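Local atomic coordinates of sugar ABC transporter substrate-binding protein, BlMnBP1 (PDB entry 6I5R), a protein that binds mannobiose and probably delivers manno-oligosaccharides to the ABC transporter that imports them. Residues 38-46 / 96-104. Numbering follows the deposited sequence.
Sequences TTITFMNNR and DSWDIMMIP. With BMA (beta-D-mannopyranose), chain B; BMA (beta-D-mannopyranose), chain C.
The carbonyl oxygen of T41 is gripped by two successive backbone amides, D99 N at 2.9 Å and I100 N at 3.0 Å, where strand 38-44 takes up its parallel neighbour 100-102. This pairing, reached through the helices 59-69 and 83-93 and the strand 73-79, which lies on the other side of 38-44, belongs to the beta-alpha-beta core of a lobe of the solute-binding-protein fold. One step on, M43 N donates to I100 O at 2.8 Å, a nearly straight bond. At T41 N the carboxylate of D99 appears to stand in for a strand carbonyl: its OD2 receives the amide at 2.7 Å on the lone pair turned away from OD1. CG of D99 stands anti to its own carbonyl carbon (chi1 -64°), and this brings the carboxylate back along the edge of strand 38-44. An alanine in place of D99 would remove this acceptor and is likely to leave the amide of T41 without its mate. On the face carrying F42 and I100, CG2 of I100 packs against F42 CD1, and SD of M102 lies at the ring edge, 3.8 Å from F42 CE1, a Met-aromatic contact; W59 and F340 meet the same ring edge-to-face. On the face of M43 and M101, M43 SD rests 3.6 Å from W98 CB and approaches the indole obliquely, whereas the methyl CE of M101 sits over the centre of that ring. Past the strand, N44 OD1 accepts from R46 N in an Asx turn, and the loop residues N45 and R46 belong to the sugar pocket. There the amide nitrogen ND2 of N45 donates to both O2 and O6 of the chain B mannose, at 2.9 and 3.0 Å.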
ATOM      1  N   THR A  38      12.119 -28.655  -7.597  1.00 25.03           N
ATOM      2  CA  THR A  38      11.104 -28.591  -6.555  1.00 18.77           C
ATOM      3  C   THR A  38       9.942 -27.731  -7.038  1.00 24.23           C
ATOM      4  O   THR A  38       9.970 -27.132  -8.123  1.00 17.82           O
ATOM      5  CB  THR A  38      11.689 -28.048  -5.252  1.00 23.17           C
ATOM      6  OG1 THR A  38      10.723 -28.106  -4.206  1.00 22.70           O
ATOM      7  CG2 THR A  38      12.106 -26.601  -5.417  1.00 25.68           C
ATOM      8  N   THR A  39       8.929 -27.664  -6.185  1.00 20.06           N
ATOM      9  CA  THR A  39       7.754 -26.846  -6.401  1.00 21.61           C
ATOM     10  C   THR A  39       7.538 -25.955  -5.192  1.00 20.98           C
ATOM     11  O   THR A  39       7.620 -26.412  -4.051  1.00 20.20           O
ATOM     12  CB  THR A  39       6.534 -27.720  -6.620  1.00 24.69           C
ATOM     13  OG1 THR A  39       6.730 -28.529  -7.782  1.00 23.75           O
ATOM     14  CG2 THR A  39       5.322 -26.866  -6.812  1.00 19.76           C
ATOM     15  N   ILE A  40       7.242 -24.691  -5.456  1.00 18.68           N
ATOM     16  CA  ILE A  40       6.948 -23.724  -4.412  1.00 20.00           C
ATOM     17  C   ILE A  40       5.572 -23.141  -4.666  1.00 21.82           C
ATOM     18  O   ILE A  40       5.132 -23.010  -5.813  1.00 17.19           O
ATOM     19  CB  ILE A  40       8.032 -22.633  -4.355  1.00 16.46           C
ATOM     20  CG1 ILE A  40       8.143 -21.913  -5.691  1.00 19.72           C
ATOM     21  CG2 ILE A  40       9.388 -23.314  -3.993  1.00 24.58           C
ATOM     22  CD1 ILE A  40       9.121 -20.710  -5.683  1.00 18.76           C
ATOM     23  N   THR A  41       4.895 -22.807  -3.567  1.00 17.14           N
ATOM     24  CA  THR A  41       3.559 -22.238  -3.573  1.00 17.82           C
ATOM     25  C   THR A  41       3.714 -20.769  -3.215  1.00 18.06           C
ATOM     26  O   THR A  41       4.290 -20.438  -2.169  1.00 16.39           O
ATOM     27  CB  THR A  41       2.630 -22.969  -2.606  1.00 17.21           C
ATOM     28  OG1 THR A  41       2.392 -24.286  -3.120  1.00 19.69           O
ATOM     29  CG2 THR A  41       1.282 -22.257  -2.504  1.00 24.63           C
ATOM     30  N   PHE A  42       3.199 -19.904  -4.086  1.00 16.39           N
ATOM     31  CA  PHE A  42       3.341 -18.450  -4.006  1.00 16.39           C
ATOM     32  C   PHE A  42       1.947 -17.879  -3.779  1.00 16.39           C
ATOM     33  O   PHE A  42       1.104 -17.956  -4.668  1.00 16.39           O
ATOM     34  CB  PHE A  42       3.980 -17.948  -5.301  1.00 19.30           C
ATOM     35  CG  PHE A  42       3.920 -16.446  -5.506  1.00 16.39           C
ATOM     36  CD1 PHE A  42       3.892 -15.573  -4.440  1.00 20.45           C
ATOM     37  CD2 PHE A  42       3.923 -15.918  -6.800  1.00 18.53           C
ATOM     38  CE1 PHE A  42       3.862 -14.222  -4.657  1.00 17.47           C
ATOM     39  CE2 PHE A  42       3.890 -14.547  -7.016  1.00 17.40           C
ATOM     40  CZ  PHE A  42       3.852 -13.708  -5.937  1.00 18.68           C
ATOM     41  N   MET A  43       1.681 -17.393  -2.563  1.00 16.39           N
ATOM     42  CA  MET A  43       0.386 -16.804  -2.230  1.00 16.39           C
ATOM     43  C   MET A  43       0.454 -15.297  -2.473  1.00 16.59           C
ATOM     44  O   MET A  43       1.371 -14.629  -1.990  1.00 16.39           O
ATOM     45  CB  MET A  43       0.028 -17.061  -0.766  1.00 16.39           C
ATOM     46  CG  MET A  43      -0.173 -18.512  -0.352  1.00 16.39           C
ATOM     47  SD  MET A  43      -0.512 -18.534   1.440  1.00 19.25           S
ATOM     48  CE  MET A  43      -1.893 -17.433   1.554  1.00 20.38           C
ATOM     49  N   ASN A  44      -0.509 -14.750  -3.207  1.00 16.39           N
ATOM     50  CA  ASN A  44      -0.546 -13.289  -3.335  1.00 16.39           C
ATOM     51  C   ASN A  44      -1.984 -12.806  -3.499  1.00 17.83           C
ATOM     52  O   ASN A  44      -2.934 -13.589  -3.556  1.00 16.39           O
ATOM     53  CB  ASN A  44       0.359 -12.788  -4.475  1.00 16.39           C
ATOM     54  CG  ASN A  44      -0.159 -13.142  -5.832  1.00 16.50           C
ATOM     55  OD1 ASN A  44      -1.063 -12.504  -6.350  1.00 16.39           O
ATOM     56  ND2 ASN A  44       0.413 -14.166  -6.423  1.00 16.60           N
ATOM     57  N   ASN A  45      -2.131 -11.480  -3.566  1.00 16.39           N
ATOM     58  CA  ASN A  45      -3.442 -10.843  -3.534  1.00 18.41           C
ATOM     59  C   ASN A  45      -4.003 -10.538  -4.918  1.00 16.39           C
ATOM     60  O   ASN A  45      -5.134 -10.055  -5.022  1.00 16.39           O
ATOM     61  CB  ASN A  45      -3.362  -9.530  -2.770  1.00 16.97           C
ATOM     62  CG  ASN A  45      -2.378  -8.569  -3.398  1.00 18.68           C
ATOM     63  OD1 ASN A  45      -1.244  -8.917  -3.673  1.00 16.39           O
ATOM     64  ND2 ASN A  45      -2.831  -7.356  -3.656  1.00 16.39           N
ATOM     65  N   ARG A  46      -3.228 -10.762  -5.969  1.00 16.39           N
ATOM     66  CA  ARG A  46      -3.599 -10.314  -7.309  1.00 21.23           C
ATOM     67  C   ARG A  46      -4.432 -11.396  -7.996  1.00 22.89           C
ATOM     68  O   ARG A  46      -4.004 -12.077  -8.926  1.00 16.39           O
ATOM     69  CB  ARG A  46      -2.347  -9.946  -8.100  1.00 17.72           C
ATOM     70  CG  ARG A  46      -1.596  -8.759  -7.493  1.00 18.70           C
ATOM     71  CD  ARG A  46      -2.461  -7.469  -7.468  1.00 17.03           C
ATOM     72  NE  ARG A  46      -2.977  -7.159  -8.785  1.00 18.08           N
ATOM     73  CZ  ARG A  46      -2.331  -6.413  -9.675  1.00 17.26           C
ATOM     74  NH1 ARG A  46      -1.142  -5.892  -9.386  1.00 16.39           N
ATOM     75  NH2 ARG A  46      -2.872  -6.205 -10.856  1.00 18.16           N
ATOM     76  N   ASP A  96       3.904 -25.786   6.561  1.00 16.39           N
ATOM     77  CA  ASP A  96       4.710 -25.675   5.350  1.00 19.42           C
ATOM     78  C   ASP A  96       3.847 -25.664   4.088  1.00 21.55           C
ATOM     79  O   ASP A  96       4.308 -26.028   3.006  1.00 21.43           O
ATOM     80  CB  ASP A  96       5.754 -26.795   5.291  1.00 21.90           C
ATOM     81  CG  ASP A  96       5.139 -28.176   5.335  1.00 22.34           C
ATOM     82  OD1 ASP A  96       3.903 -28.267   5.331  1.00 26.91           O
ATOM     83  OD2 ASP A  96       5.884 -29.197   5.349  1.00 30.97           O
ATOM     84  N   SER A  97       2.603 -25.216   4.204  1.00 16.39           N
ATOM     85  CA  SER A  97       1.664 -25.232   3.080  1.00 19.24           C
ATOM     86  C   SER A  97       1.836 -24.080   2.112  1.00 22.91           C
ATOM     87  O   SER A  97       1.054 -23.962   1.173  1.00 21.05           O
ATOM     88  CB  SER A  97       0.238 -25.184   3.600  1.00 24.30           C
ATOM     89  OG  SER A  97       0.005 -23.949   4.246  1.00 17.80           O
ATOM     90  N   TRP A  98       2.764 -23.178   2.371  1.00 16.39           N
ATOM     91  CA  TRP A  98       3.046 -22.054   1.493  1.00 20.64           C
ATOM     92  C   TRP A  98       4.549 -21.881   1.538  1.00 16.39           C
ATOM     93  O   TRP A  98       5.193 -22.272   2.505  1.00 16.39           O
ATOM     94  CB  TRP A  98       2.321 -20.770   1.937  1.00 16.39           C
ATOM     95  CG  TRP A  98       2.684 -20.371   3.321  1.00 16.39           C
ATOM     96  CD1 TRP A  98       2.170 -20.873   4.488  1.00 20.58           C
ATOM     97  CD2 TRP A  98       3.660 -19.391   3.706  1.00 18.49           C
ATOM     98  NE1 TRP A  98       2.771 -20.266   5.569  1.00 16.39           N
ATOM     99  CE2 TRP A  98       3.698 -19.366   5.116  1.00 16.39           C
ATOM    100  CE3 TRP A  98       4.503 -18.541   2.997  1.00 16.39           C
ATOM    101  CZ2 TRP A  98       4.538 -18.527   5.820  1.00 16.39           C
ATOM    102  CZ3 TRP A  98       5.339 -17.698   3.703  1.00 18.55           C
ATOM    103  CH2 TRP A  98       5.347 -17.701   5.103  1.00 17.70           C
ATOM    104  N   ASP A  99       5.103 -21.319   0.497  1.00 16.39           N
ATOM    105  CA  ASP A  99       6.538 -21.084   0.442  1.00 16.39           C
ATOM    106  C   ASP A  99       6.889 -19.614   0.377  1.00 16.39           C
ATOM    107  O   ASP A  99       7.840 -19.188   1.036  1.00 16.39           O
ATOM    108  CB  ASP A  99       7.112 -21.804  -0.773  1.00 17.59           C
ATOM    109  CG  ASP A  99       6.952 -23.321  -0.657  1.00 23.52           C
ATOM    110  OD1 ASP A  99       7.693 -23.936   0.152  1.00 25.87           O
ATOM    111  OD2 ASP A  99       6.063 -23.883  -1.335  1.00 23.95           O
ATOM    112  N   ILE A 100       6.143 -18.853  -0.409  1.00 16.39           N
ATOM    113  CA  ILE A 100       6.220 -17.397  -0.448  1.00 16.39           C
ATOM    114  C   ILE A 100       4.811 -16.855  -0.268  1.00 19.69           C
ATOM    115  O   ILE A 100       3.884 -17.349  -0.911  1.00 16.39           O
ATOM    116  CB  ILE A 100       6.761 -16.874  -1.789  1.00 19.72           C
ATOM    117  CG1 ILE A 100       8.155 -17.369  -2.087  1.00 20.70           C
ATOM    118  CG2 ILE A 100       6.722 -15.320  -1.810  1.00 18.49           C
ATOM    119  CD1 ILE A 100       8.435 -17.298  -3.567  1.00 16.91           C
ATOM    120  N   MET A 101       4.661 -15.814   0.559  1.00 16.39           N
ATOM    121  CA  MET A 101       3.434 -15.023   0.579  1.00 16.39           C
ATOM    122  C   MET A 101       3.796 -13.541   0.605  1.00 17.10           C
ATOM    123  O   MET A 101       4.939 -13.159   0.884  1.00 16.39           O
ATOM    124  CB  MET A 101       2.527 -15.343   1.779  1.00 16.39           C
ATOM    125  CG  MET A 101       3.073 -14.927   3.102  1.00 16.39           C
ATOM    126  SD  MET A 101       1.828 -14.846   4.417  1.00 16.42           S
ATOM    127  CE  MET A 101       1.316 -16.592   4.454  1.00 16.39           C
ATOM    128  N   MET A 102       2.811 -12.698   0.301  1.00 16.39           N
ATOM    129  CA  MET A 102       2.975 -11.272   0.553  1.00 16.39           C
ATOM    130  C   MET A 102       2.683 -11.063   2.039  1.00 18.65           C
ATOM    131  O   MET A 102       1.632 -11.486   2.544  1.00 16.39           O
ATOM    132  CB  MET A 102       2.056 -10.434  -0.341  1.00 16.39           C
ATOM    133  CG  MET A 102       2.115 -10.813  -1.801  1.00 16.84           C
ATOM    134  SD  MET A 102       3.758 -11.064  -2.539  1.00 16.39           S
ATOM    135  CE  MET A 102       4.449  -9.393  -2.564  1.00 16.39           C
ATOM    136  N   ILE A 103       3.617 -10.439   2.739  1.00 16.39           N
ATOM    137  CA  ILE A 103       3.556 -10.326   4.187  1.00 16.39           C
ATOM    138  C   ILE A 103       2.315  -9.543   4.605  1.00 17.56           C
ATOM    139  O   ILE A 103       2.111  -8.402   4.160  1.00 16.39           O
ATOM    140  CB  ILE A 103       4.814  -9.649   4.740  1.00 16.39           C
ATOM    141  CG1 ILE A 103       6.033 -10.491   4.402  1.00 19.18           C
ATOM    142  CG2 ILE A 103       4.663  -9.413   6.217  1.00 16.39           C
ATOM    143  CD1 ILE A 103       7.338  -9.809   4.593  1.00 16.39           C
ATOM    144  N   PRO A 104       1.458 -10.144   5.428  1.00 16.39           N
ATOM    145  CA  PRO A 104       0.246  -9.473   5.912  1.00 19.65           C
ATOM    146  C   PRO A 104       0.570  -8.613   7.142  1.00 19.62           C
ATOM    147  O   PRO A 104       1.709  -8.206   7.320  1.00 18.07           O
ATOM    148  CB  PRO A 104      -0.675 -10.629   6.277  1.00 18.28           C
ATOM    149  CG  PRO A 104       0.291 -11.717   6.685  1.00 20.68           C
ATOM    150  CD  PRO A 104       1.464 -11.588   5.784  1.00 19.86           C
TER
HETATM  151  C1  BMA B   2      -5.514  -4.878  -3.922  1.00 16.39           C
HETATM  152  C2  BMA B   2      -5.483  -4.986  -2.367  1.00 17.14           C
HETATM  153  C3  BMA B   2      -4.647  -3.862  -1.837  1.00 18.09           C
HETATM  154  C4  BMA B   2      -3.320  -3.749  -2.581  1.00 16.39           C
HETATM  155  C5  BMA B   2      -3.547  -3.631  -4.089  1.00 17.65           C
HETATM  156  C6  BMA B   2      -2.238  -3.595  -4.855  1.00 16.39           C
HETATM  157  O2  BMA B   2      -4.797  -6.163  -1.947  1.00 16.39           O
HETATM  158  O3  BMA B   2      -4.379  -3.986  -0.437  1.00 16.39           O
HETATM  159  O4  BMA B   2      -2.676  -2.586  -2.130  1.00 16.39           O
HETATM  160  O5  BMA B   2      -4.273  -4.796  -4.514  1.00 16.39           O
HETATM  161  O6  BMA B   2      -1.526  -4.833  -4.695  1.00 16.39           O
HETATM  162  C1  BMA C   1      -7.918  -7.519  -7.705  1.00 18.17           C
HETATM  163  C2  BMA C   1      -6.832  -6.448  -7.982  1.00 21.61           C
HETATM  164  C3  BMA C   1      -6.038  -6.199  -6.706  1.00 16.39           C
HETATM  165  C4  BMA C   1      -6.947  -6.047  -5.514  1.00 20.05           C
HETATM  166  C5  BMA C   1      -7.964  -7.195  -5.442  1.00 20.69           C
HETATM  167  C6  BMA C   1      -8.864  -7.080  -4.236  1.00 20.11           C
HETATM  168  O1  BMA C   1      -8.663  -7.534  -8.880  1.00 24.79           O
HETATM  169  O2  BMA C   1      -7.525  -5.198  -8.297  1.00 16.39           O
HETATM  170  O3  BMA C   1      -5.218  -5.087  -6.820  1.00 16.39           O
HETATM  171  O4  BMA C   1      -6.183  -6.048  -4.308  1.00 16.39           O
HETATM  172  O5  BMA C   1      -8.727  -7.197  -6.638  1.00 16.39           O
HETATM  173  O6  BMA C   1      -9.452  -8.375  -4.067  1.00 21.14           O
HETATM  174  O   HOH W   1       5.433 -26.216  -1.330  1.00 28.18           O